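ATP phosphoribosyltransferase regulatory subunit (Thermotoga maritima, PDB 1USY) is probably required for the first step of histidine biosynthesis and may let histidine exert feedback control over ATP phosphoribosyltransferase. Local coordinates at residues C[155-160]-C[178-183]; C[129-134]-C[199-204]; C[77-82]-C[90-95]. All coordinates share one frame; numbering follows the deposited sequence.

Contacts 1 and 2 lie close together, with centres about 17 Å apart, and they touch through Ile179 CD1 and Leu134 CD1 (3.7 Å). Contact 3 lies on the other side of the chain's centre, about 30 Å from contact 1 and 27 Å from contact 2 (centre to centre). It comes first in sequence, as a hairpin of the seven-stranded mixed sheet. Strand 125-131 of contact 2 belongs to the same sheet, and helix 199-215 packs against it there. Between those two elements the chain runs through helices 147-156, 159-168 and 174-185, which form contact 1 at the bound histidine. The sheet thus spans from a subunit-facing hairpin to the neighbourhood of the ligand.

Contact 1: C[155-160]-C[178-183]; sequences DTKNLA and KIIEDS. With HIS (histidine), chain I.
Ile180 and Ser183 of helix 174-185 pack against Lys157, the C-prime residue of a Schellman motif that ends helix 147-156, and the turn between that helix and helix 159-168 forms part of a histidine pocket. The positive phi of Lys157 (66°) fits this motif, in which Asn158 N reaches Leu153 O and Lys157 N reaches Ile154 O. The CG2 branch of Ile180 meets the Lys157 backbone, 3.8 Å from Lys157 CA, and also lies alongside CB. That branch stands anti to the backbone N of Ile180 (chi1 of -55°, measured to CG1), which directs it at the turn. The CB of Ile180 faces Leu159 CD1 at 4.0 Å, the two side chains running in opposing directions. One residue on, Glu181 bends at chi2, and its side chain runs roughly perpendicular to that of Leu159, with Glu181 CG 3.8 Å from Leu159 CD1. The other methyl of Leu159, CD2, approaches HIS OXT at 3.3 Å, so one leucine meets both helix 174-185 and the ligand's carboxylate. The ligand's amino N donates to Lys157 O at 3.1 Å. Farther along the helix, Ser183 OG accepts a bond at 2.6 Å from Lys157 NZ, which is also salt-bridged to Asp224. The same hydroxyl donates to Ile180 O at 2.7 Å, from 18° out of the carbonyl plane.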
loop_
_atom_site.group_PDB
_atom_site.type_symbol
_atom_site.label_atom_id
_atom_site.label_comp_id
_atom_site.label_asym_id
_atom_site.label_seq_id
_atom_site.Cartn_x
_atom_site.Cartn_y
_atom_site.Cartn_z
ATOM N N ASP C 155 -14.460 34.967 -5.651
ATOM C CA ASP C 155 -14.459 34.026 -4.537
ATOM C C ASP C 155 -13.817 34.580 -3.272
ATOM O O ASP C 155 -14.331 34.407 -2.179
ATOM C CB ASP C 155 -13.736 32.765 -4.946
ATOM C CG ASP C 155 -14.159 31.611 -4.161
ATOM O OD1 ASP C 155 -13.274 30.777 -3.941
ATOM O OD2 ASP C 155 -15.329 31.439 -3.716
ATOM N N THR C 156 -12.696 35.264 -3.435
ATOM C CA THR C 156 -11.992 35.774 -2.288
ATOM C C THR C 156 -12.311 37.249 -2.022
ATOM O O THR C 156 -11.742 37.877 -1.119
ATOM C CB THR C 156 -10.533 35.577 -2.506
ATOM O OG1 THR C 156 -10.196 36.186 -3.749
ATOM C CG2 THR C 156 -10.214 34.070 -2.710
ATOM N N LYS C 157 -13.244 37.784 -2.800
ATOM C CA LYS C 157 -13.786 39.120 -2.586
ATOM C C LYS C 157 -12.693 40.153 -2.817
ATOM O O LYS C 157 -12.723 41.244 -2.271
ATOM C CB LYS C 157 -14.436 39.275 -1.203
ATOM C CG LYS C 157 -15.668 38.412 -0.996
ATOM C CD LYS C 157 -16.433 38.883 0.208
ATOM C CE LYS C 157 -17.337 37.825 0.749
ATOM N NZ LYS C 157 -18.638 38.212 0.298
ATOM N N ASN C 158 -11.730 39.775 -3.637
ATOM C CA ASN C 158 -10.607 40.615 -3.970
ATOM C C ASN C 158 -11.025 41.721 -4.934
ATOM O O ASN C 158 -10.602 41.769 -6.088
ATOM C CB ASN C 158 -9.510 39.759 -4.562
ATOM C CG ASN C 158 -8.160 40.329 -4.340
ATOM O OD1 ASN C 158 -7.145 39.586 -4.298
ATOM N ND2 ASN C 158 -8.103 41.661 -4.188
ATOM N N LEU C 159 -11.848 42.620 -4.426
ATOM C CA LEU C 159 -12.192 43.843 -5.102
ATOM C C LEU C 159 -10.976 44.662 -5.582
ATOM O O LEU C 159 -11.026 45.232 -6.679
ATOM C CB LEU C 159 -13.104 44.674 -4.211
ATOM C CG LEU C 159 -13.927 45.765 -4.913
ATOM C CD1 LEU C 159 -15.376 45.343 -5.103
ATOM C CD2 LEU C 159 -13.856 47.048 -4.105
ATOM N N ALA C 160 -9.892 44.718 -4.797
ATOM C CA ALA C 160 -8.721 45.516 -5.201
ATOM C C ALA C 160 -8.040 44.994 -6.485
ATOM O O ALA C 160 -7.812 45.763 -7.420
ATOM C CB ALA C 160 -7.704 45.654 -4.065
ATOM N N LYS C 178 -19.884 45.191 -8.547
ATOM C CA LYS C 178 -21.115 45.400 -7.830
ATOM C C LYS C 178 -21.528 44.165 -7.033
ATOM O O LYS C 178 -22.045 44.285 -5.935
ATOM C CB LYS C 178 -22.247 45.842 -8.759
ATOM C CG LYS C 178 -23.318 46.623 -8.014
ATOM C CD LYS C 178 -24.671 46.464 -8.657
ATOM C CE LYS C 178 -25.679 47.476 -8.078
ATOM N NZ LYS C 178 -26.337 48.334 -9.150
ATOM N N ILE C 179 -21.301 42.987 -7.595
ATOM C CA ILE C 179 -21.664 41.744 -6.927
ATOM C C ILE C 179 -20.863 41.555 -5.634
ATOM O O ILE C 179 -21.431 41.300 -4.577
ATOM C CB ILE C 179 -21.562 40.563 -7.919
ATOM C CG1 ILE C 179 -22.977 40.216 -8.386
ATOM C CG2 ILE C 179 -20.836 39.355 -7.343
ATOM C CD1 ILE C 179 -22.997 39.451 -9.675
ATOM N N ILE C 180 -19.559 41.767 -5.703
ATOM C CA ILE C 180 -18.766 41.674 -4.504
ATOM C C ILE C 180 -19.255 42.703 -3.480
ATOM O O ILE C 180 -19.405 42.388 -2.295
ATOM C CB ILE C 180 -17.290 41.847 -4.810
ATOM C CG1 ILE C 180 -16.842 40.845 -5.872
ATOM C CG2 ILE C 180 -16.493 41.659 -3.560
ATOM C CD1 ILE C 180 -15.285 40.894 -6.188
ATOM N N GLU C 181 -19.514 43.923 -3.938
ATOM C CA GLU C 181 -19.884 45.001 -3.032
ATOM C C GLU C 181 -21.195 44.674 -2.385
ATOM O O GLU C 181 -21.341 44.847 -1.172
ATOM C CB GLU C 181 -19.967 46.346 -3.743
ATOM C CG GLU C 181 -18.611 47.024 -3.909
ATOM C CD GLU C 181 -18.228 47.958 -2.751
ATOM O OE1 GLU C 181 -17.635 49.028 -3.003
ATOM O OE2 GLU C 181 -18.483 47.626 -1.579
ATOM N N ASP C 182 -22.143 44.177 -3.179
ATOM C CA ASP C 182 -23.459 43.792 -2.646
ATOM C C ASP C 182 -23.377 42.726 -1.595
ATOM O O ASP C 182 -24.206 42.720 -0.693
ATOM C CB ASP C 182 -24.410 43.333 -3.737
ATOM C CG ASP C 182 -24.875 44.468 -4.594
ATOM O OD1 ASP C 182 -25.331 44.191 -5.729
ATOM O OD2 ASP C 182 -24.775 45.666 -4.228
ATOM N N SER C 183 -22.376 41.837 -1.723
ATOM C CA SER C 183 -22.227 40.678 -0.861
ATOM C C SER C 183 -21.745 41.150 0.498
ATOM O O SER C 183 -21.736 40.380 1.476
ATOM C CB SER C 183 -21.210 39.726 -1.461
ATOM O OG SER C 183 -19.895 40.056 -1.040
HETATM N N HIS I . -13.800 42.715 0.204
HETATM C CA HIS I . -14.212 44.109 0.509
HETATM C C HIS I . -13.770 45.120 -0.549
HETATM O O HIS I . -12.576 45.397 -0.752
HETATM C CB HIS I . -13.711 44.576 1.889
HETATM C CG HIS I . -14.069 45.997 2.196
HETATM N ND1 HIS I . -14.681 46.373 3.370
HETATM C CD2 HIS I . -13.945 47.121 1.457
HETATM C CE1 HIS I . -14.897 47.677 3.348
HETATM N NE2 HIS I . -14.456 48.152 2.198
HETATM O OXT HIS I . -14.636 45.725 -1.178
#

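Contact 2: C[129-134]-C[199-204]; sequences IGHTGL and LSVRED. Unlike the reference sequence in segment 129-134: Leu134 (reference Val).
His131 and Val201 meet where strand 125-131, next to the last strand of the mixed sheet, runs out into a loop beside the first turn of helix 199-215, a sheet-helix packing within the class II synthetase-like fold. The polar tie is a His-carboxylate hydrogen bond: His131 NE2 donates to Asp204 OD2 at 3.1 Å, using that oxygen's anti lone pair. The acceptor sits 23° out of the imidazole plane, although ring and carboxylate planes are turned only 15° from each other, and the bond is bent. At the other nitrogen, ND1 accepts the N-H of Gly133, with N 2.9 Å away close to the ring plane, so a bond at each nitrogen fixes the ring's rotation. The CH-pi contact comes from Val201 CA, which stands 4.2 Å from the centroid of the imidazole, almost on the ring normal. Replacing His131 by an alanine would probably leave Asp204 OD2 and Gly133 N without these partners and open a gap next to Val201. The apolar packing centres on the two methyls of Val201. With CG1 anti to its own backbone N (chi1 175°), that methyl reaches His131 CB at 3.7 Å and lies 3.6 Å from Leu134 CD2. Leu134, a valine in the reference sequence, is set perpendicular to Val201 and also packs on Leu197 and Leu225. The second methyl, Val201 CG2, lies 3.9 Å from Gly133 CA.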
loop_
_atom_site.group_PDB
_atom_site.type_symbol
_atom_site.label_atom_id
_atom_site.label_comp_id
_atom_site.label_asym_id
_atom_site.label_seq_id
_atom_site.Cartn_x
_atom_site.Cartn_y
_atom_site.Cartn_z
ATOM N N ILE C 129 -27.821 32.745 1.173
ATOM C CA ILE C 129 -28.278 32.148 -0.076
ATOM C C ILE C 129 -27.509 32.700 -1.255
ATOM O O ILE C 129 -27.252 33.907 -1.331
ATOM C CB ILE C 129 -29.812 32.407 -0.298
ATOM C CG1 ILE C 129 -30.643 31.831 0.849
ATOM C CG2 ILE C 129 -30.295 31.791 -1.598
ATOM C CD1 ILE C 129 -32.139 32.050 0.622
ATOM N N GLY C 130 -27.202 31.826 -2.208
ATOM C CA GLY C 130 -26.579 32.209 -3.465
ATOM C C GLY C 130 -27.245 31.430 -4.579
ATOM O O GLY C 130 -28.083 30.572 -4.336
ATOM N N HIS C 131 -26.876 31.734 -5.812
ATOM C CA HIS C 131 -27.387 31.025 -6.944
ATOM C C HIS C 131 -26.271 30.845 -7.942
ATOM O O HIS C 131 -25.687 31.795 -8.427
ATOM C CB HIS C 131 -28.548 31.767 -7.594
ATOM C CG HIS C 131 -29.425 30.877 -8.427
ATOM N ND1 HIS C 131 -29.034 30.380 -9.651
ATOM C CD2 HIS C 131 -30.667 30.383 -8.197
ATOM C CE1 HIS C 131 -30.000 29.624 -10.146
ATOM N NE2 HIS C 131 -31.004 29.609 -9.284
ATOM N N THR C 132 -25.955 29.601 -8.236
ATOM C CA THR C 132 -24.923 29.266 -9.213
ATOM C C THR C 132 -25.186 29.898 -10.585
ATOM O O THR C 132 -24.258 30.103 -11.359
ATOM C CB THR C 132 -24.899 27.754 -9.306
ATOM O OG1 THR C 132 -23.615 27.261 -8.893
ATOM C CG2 THR C 132 -25.093 27.290 -10.674
ATOM N N GLY C 133 -26.453 30.218 -10.857
ATOM C CA GLY C 133 -26.873 30.871 -12.077
ATOM C C GLY C 133 -25.953 32.005 -12.421
ATOM O O GLY C 133 -24.901 31.775 -12.987
ATOM N N LEU C 134 -26.300 33.218 -12.037
ATOM C CA LEU C 134 -25.466 34.406 -12.302
ATOM C C LEU C 134 -23.939 34.274 -12.388
ATOM O O LEU C 134 -23.231 34.910 -11.612
ATOM C CB LEU C 134 -25.759 35.469 -11.244
ATOM C CG LEU C 134 -25.293 34.996 -9.903
ATOM C CD1 LEU C 134 -24.288 35.978 -9.480
ATOM C CD2 LEU C 134 -26.493 34.980 -8.969
ATOM N N LEU C 199 -33.815 36.544 -14.854
ATOM C CA LEU C 199 -35.086 36.428 -14.168
ATOM C C LEU C 199 -35.195 35.177 -13.290
ATOM O O LEU C 199 -35.579 35.259 -12.115
ATOM C CB LEU C 199 -36.259 36.512 -15.139
ATOM C CG LEU C 199 -36.966 37.860 -15.016
ATOM C CD1 LEU C 199 -37.471 38.384 -16.385
ATOM C CD2 LEU C 199 -38.088 37.834 -13.958
ATOM N N SER C 200 -34.854 34.022 -13.849
ATOM C CA SER C 200 -35.054 32.800 -13.145
ATOM C C SER C 200 -34.178 32.798 -11.889
ATOM O O SER C 200 -34.586 32.257 -10.867
ATOM C CB SER C 200 -34.789 31.598 -14.059
ATOM O OG SER C 200 -33.469 31.093 -13.865
ATOM N N VAL C 201 -32.996 33.416 -11.957
ATOM C CA VAL C 201 -32.092 33.501 -10.802
ATOM C C VAL C 201 -32.713 34.337 -9.676
ATOM O O VAL C 201 -32.800 33.871 -8.529
ATOM C CB VAL C 201 -30.738 34.069 -11.215
ATOM C CG1 VAL C 201 -29.833 34.280 -10.020
ATOM C CG2 VAL C 201 -30.074 33.146 -12.236
ATOM N N ARG C 202 -33.175 35.550 -10.004
ATOM C CA ARG C 202 -33.792 36.447 -9.014
ATOM C C ARG C 202 -35.091 35.906 -8.362
ATOM O O ARG C 202 -35.332 36.043 -7.161
ATOM C CB ARG C 202 -34.071 37.769 -9.666
ATOM C CG ARG C 202 -34.924 38.672 -8.857
ATOM C CD ARG C 202 -35.031 40.057 -9.426
ATOM N NE ARG C 202 -35.035 40.044 -10.889
ATOM C CZ ARG C 202 -34.306 40.870 -11.615
ATOM N NH1 ARG C 202 -33.537 41.773 -11.013
ATOM N NH2 ARG C 202 -34.348 40.796 -12.935
ATOM N N GLU C 203 -35.914 35.283 -9.174
ATOM C CA GLU C 203 -37.137 34.630 -8.734
ATOM C C GLU C 203 -36.840 33.513 -7.760
ATOM O O GLU C 203 -37.432 33.453 -6.704
ATOM C CB GLU C 203 -37.866 34.078 -9.960
ATOM C CG GLU C 203 -39.289 34.548 -10.115
ATOM C CD GLU C 203 -39.764 34.503 -11.558
ATOM O OE1 GLU C 203 -40.494 33.553 -11.923
ATOM O OE2 GLU C 203 -39.414 35.422 -12.325
ATOM N N ASP C 204 -35.901 32.633 -8.077
ATOM C CA ASP C 204 -35.547 31.599 -7.094
ATOM C C ASP C 204 -35.099 32.209 -5.747
ATOM O O ASP C 204 -35.562 31.764 -4.674
ATOM C CB ASP C 204 -34.438 30.683 -7.609
ATOM C CG ASP C 204 -34.869 29.803 -8.778
ATOM O OD1 ASP C 204 -36.068 29.441 -8.917
ATOM O OD2 ASP C 204 -34.031 29.394 -9.599
#

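Contact 3: C[77-82]-C[90-95]; sequences DFVYRY and EYQLGL
Val79 and Glu90 form an antiparallel hydrogen-bonded pair, which is joined by two backbone bonds: Val79 N donates to Glu90 O, nearly straight at 173°, and Glu90 N donates back to Val79 O. Asp77 and Gln92 repeat the pattern two residues along, with Asp77 N to Gln92 O at 3.1 Å and Gln92 N to Asp77 O at 2.9 Å. Between them Phe78 and Tyr91 make the non-hydrogen-bonded pair, supplemented by a CA-H...O contact from Phe78 CA to Glu90 O (3.3 Å). The axes of the two segments lie at 124°, opposed in sense but well askew. Asp77 OD2 accepts the N-H of Phe78 and is salt-bridged to Arg51.

On the face carrying Phe78 and Tyr91 the rings form a T-shaped stack, planes 82° apart and centroids 5.1 Å apart. The edge of Tyr91 enters over the centre of the phenylalanine face, led by CD1, which lies 3.7 Å from Phe78 CZ. Tyr91 carries its CG anti to the backbone N, and this turns the ring back across the Phe78 strand; Asp77 N lies over one face of the Tyr91 ring, toward its rim. The opposite face holds Val79 and Gln92: the extended glutamine lays its amide carbon CD 3.6 Å from Val79 CG2, while Gln92 OE1 is taken by Ser267 on strand 263-273. At the outer end, Arg81 and Glu90 run alongside each other in the same direction; Arg81 NH1 lies 3.9 Å from Glu90 CG, without a salt bridge.

Sequence and topology are consistent with the motif 2 hairpin of class II synthetases. Strand 74-83 is the outermost strand of the sheet within this chain, and Tyr80 and Tyr82 bond to a neighbouring subunit. The four main-chain bonds and the T-shaped pair suggest a hairpin fastened through its backbone, with the aromatic rings adding apolar packing to one face.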
loop_
_atom_site.group_PDB
_atom_site.type_symbol
_atom_site.label_atom_id
_atom_site.label_comp_id
_atom_site.label_asym_id
_atom_site.label_seq_id
_atom_site.Cartn_x
_atom_site.Cartn_y
_atom_site.Cartn_z
ATOM N N ASP C 77 -23.830 10.011 9.359
ATOM C CA ASP C 77 -22.610 9.242 9.242
ATOM C C ASP C 77 -21.400 10.099 9.011
ATOM O O ASP C 77 -21.520 11.262 8.685
ATOM C CB ASP C 77 -22.719 8.251 8.084
ATOM C CG ASP C 77 -21.923 6.993 8.331
ATOM O OD1 ASP C 77 -22.446 5.930 7.972
ATOM O OD2 ASP C 77 -20.788 6.959 8.889
ATOM N N PHE C 78 -20.237 9.477 9.122
ATOM C CA PHE C 78 -18.987 10.157 8.884
ATOM C C PHE C 78 -18.792 10.425 7.402
ATOM O O PHE C 78 -18.972 9.557 6.583
ATOM C CB PHE C 78 -17.810 9.369 9.533
ATOM C CG PHE C 78 -17.825 9.426 11.041
ATOM C CD1 PHE C 78 -18.219 8.342 11.782
ATOM C CD2 PHE C 78 -17.533 10.617 11.717
ATOM C CE1 PHE C 78 -18.275 8.405 13.174
ATOM C CE2 PHE C 78 -17.587 10.698 13.114
ATOM C CZ PHE C 78 -17.943 9.601 13.848
ATOM N N VAL C 79 -18.442 11.653 7.065
ATOM C CA VAL C 79 -17.913 11.962 5.745
ATOM C C VAL C 79 -16.416 12.274 5.971
ATOM O O VAL C 79 -16.068 12.916 6.980
ATOM C CB VAL C 79 -18.652 13.138 5.151
ATOM C CG1 VAL C 79 -17.908 13.680 3.975
ATOM C CG2 VAL C 79 -20.121 12.742 4.782
ATOM N N TYR C 80 -15.539 11.757 5.099
ATOM C CA TYR C 80 -14.078 11.847 5.280
ATOM C C TYR C 80 -13.511 12.842 4.254
ATOM O O TYR C 80 -14.107 13.065 3.178
ATOM C CB TYR C 80 -13.378 10.454 5.171
ATOM C CG TYR C 80 -13.981 9.356 6.061
ATOM C CD1 TYR C 80 -15.310 8.947 5.907
ATOM C CD2 TYR C 80 -13.236 8.745 7.059
ATOM C CE1 TYR C 80 -15.875 7.978 6.733
ATOM C CE2 TYR C 80 -13.790 7.743 7.878
ATOM C CZ TYR C 80 -15.113 7.376 7.729
ATOM O OH TYR C 80 -15.684 6.394 8.547
ATOM N N ARG C 81 -12.382 13.460 4.615
ATOM C CA ARG C 81 -11.706 14.441 3.787
ATOM C C ARG C 81 -10.293 14.505 4.305
ATOM O O ARG C 81 -10.022 13.992 5.393
ATOM C CB ARG C 81 -12.393 15.828 3.841
ATOM C CG ARG C 81 -11.700 16.873 4.729
ATOM C CD ARG C 81 -12.515 18.148 5.004
ATOM N NE ARG C 81 -12.184 18.770 6.302
ATOM C CZ ARG C 81 -12.863 18.568 7.446
ATOM N NH1 ARG C 81 -13.899 17.739 7.497
ATOM N NH2 ARG C 81 -12.499 19.183 8.556
ATOM N N TYR C 82 -9.395 15.113 3.520
ATOM C CA TYR C 82 -8.007 15.304 3.927
ATOM C C TYR C 82 -7.741 16.744 4.408
ATOM O O TYR C 82 -8.062 17.700 3.713
ATOM C CB TYR C 82 -7.060 14.930 2.779
ATOM C CG TYR C 82 -6.790 13.441 2.698
ATOM C CD1 TYR C 82 -7.482 12.642 1.808
ATOM C CD2 TYR C 82 -5.856 12.832 3.536
ATOM C CE1 TYR C 82 -7.247 11.267 1.758
ATOM C CE2 TYR C 82 -5.633 11.489 3.509
ATOM C CZ TYR C 82 -6.324 10.702 2.618
ATOM O OH TYR C 82 -6.066 9.349 2.560
ATOM N N GLU C 90 -16.058 14.111 9.275
ATOM C CA GLU C 90 -17.151 14.918 9.791
ATOM C C GLU C 90 -18.366 14.052 9.913
ATOM O O GLU C 90 -18.788 13.466 8.933
ATOM C CB GLU C 90 -17.488 16.060 8.827
ATOM C CG GLU C 90 -17.260 17.452 9.386
ATOM C CD GLU C 90 -18.206 17.803 10.515
ATOM O OE1 GLU C 90 -17.815 18.582 11.413
ATOM O OE2 GLU C 90 -19.350 17.297 10.511
ATOM N N TYR C 91 -18.936 13.964 11.109
ATOM C CA TYR C 91 -20.224 13.323 11.251
ATOM C C TYR C 91 -21.277 14.283 10.721
ATOM O O TYR C 91 -21.515 15.317 11.315
ATOM C CB TYR C 91 -20.485 12.957 12.718
ATOM C CG TYR C 91 -21.631 12.007 12.906
ATOM C CD1 TYR C 91 -21.420 10.641 12.946
ATOM C CD2 TYR C 91 -22.934 12.476 13.016
ATOM C CE1 TYR C 91 -22.489 9.742 13.120
ATOM C CE2 TYR C 91 -24.007 11.604 13.167
ATOM C CZ TYR C 91 -23.773 10.230 13.209
ATOM O OH TYR C 91 -24.825 9.336 13.358
ATOM N N GLN C 92 -21.884 13.959 9.589
ATOM C CA GLN C 92 -22.912 14.824 8.993
ATOM C C GLN C 92 -24.310 14.249 9.112
ATOM O O GLN C 92 -24.500 13.042 9.104
ATOM C CB GLN C 92 -22.624 15.104 7.502
ATOM C CG GLN C 92 -21.248 15.613 7.273
ATOM C CD GLN C 92 -20.968 16.112 5.867
ATOM O OE1 GLN C 92 -21.791 16.012 4.965
ATOM N NE2 GLN C 92 -19.778 16.665 5.690
ATOM N N LEU C 93 -25.270 15.144 9.221
ATOM C CA LEU C 93 -26.686 14.829 9.102
ATOM C C LEU C 93 -27.181 15.485 7.814
ATOM O O LEU C 93 -27.007 16.681 7.609
ATOM C CB LEU C 93 -27.477 15.432 10.274
ATOM C CG LEU C 93 -27.096 15.050 11.687
ATOM C CD1 LEU C 93 -28.142 15.562 12.745
ATOM C CD2 LEU C 93 -26.912 13.587 11.800
ATOM N N GLY C 94 -27.782 14.726 6.928
ATOM C CA GLY C 94 -28.247 15.367 5.728
ATOM C C GLY C 94 -29.388 14.698 5.031
ATOM O O GLY C 94 -29.861 13.637 5.444
ATOM N N LEU C 95 -29.807 15.351 3.951
ATOM C CA LEU C 95 -31.042 15.065 3.253
ATOM C C LEU C 95 -30.716 14.995 1.787
ATOM O O LEU C 95 -29.925 15.768 1.258
ATOM C CB LEU C 95 -31.992 16.212 3.491
ATOM C CG LEU C 95 -32.630 16.397 4.875
ATOM C CD1 LEU C 95 -33.354 17.733 4.937
ATOM C CD2 LEU C 95 -33.596 15.298 5.174
#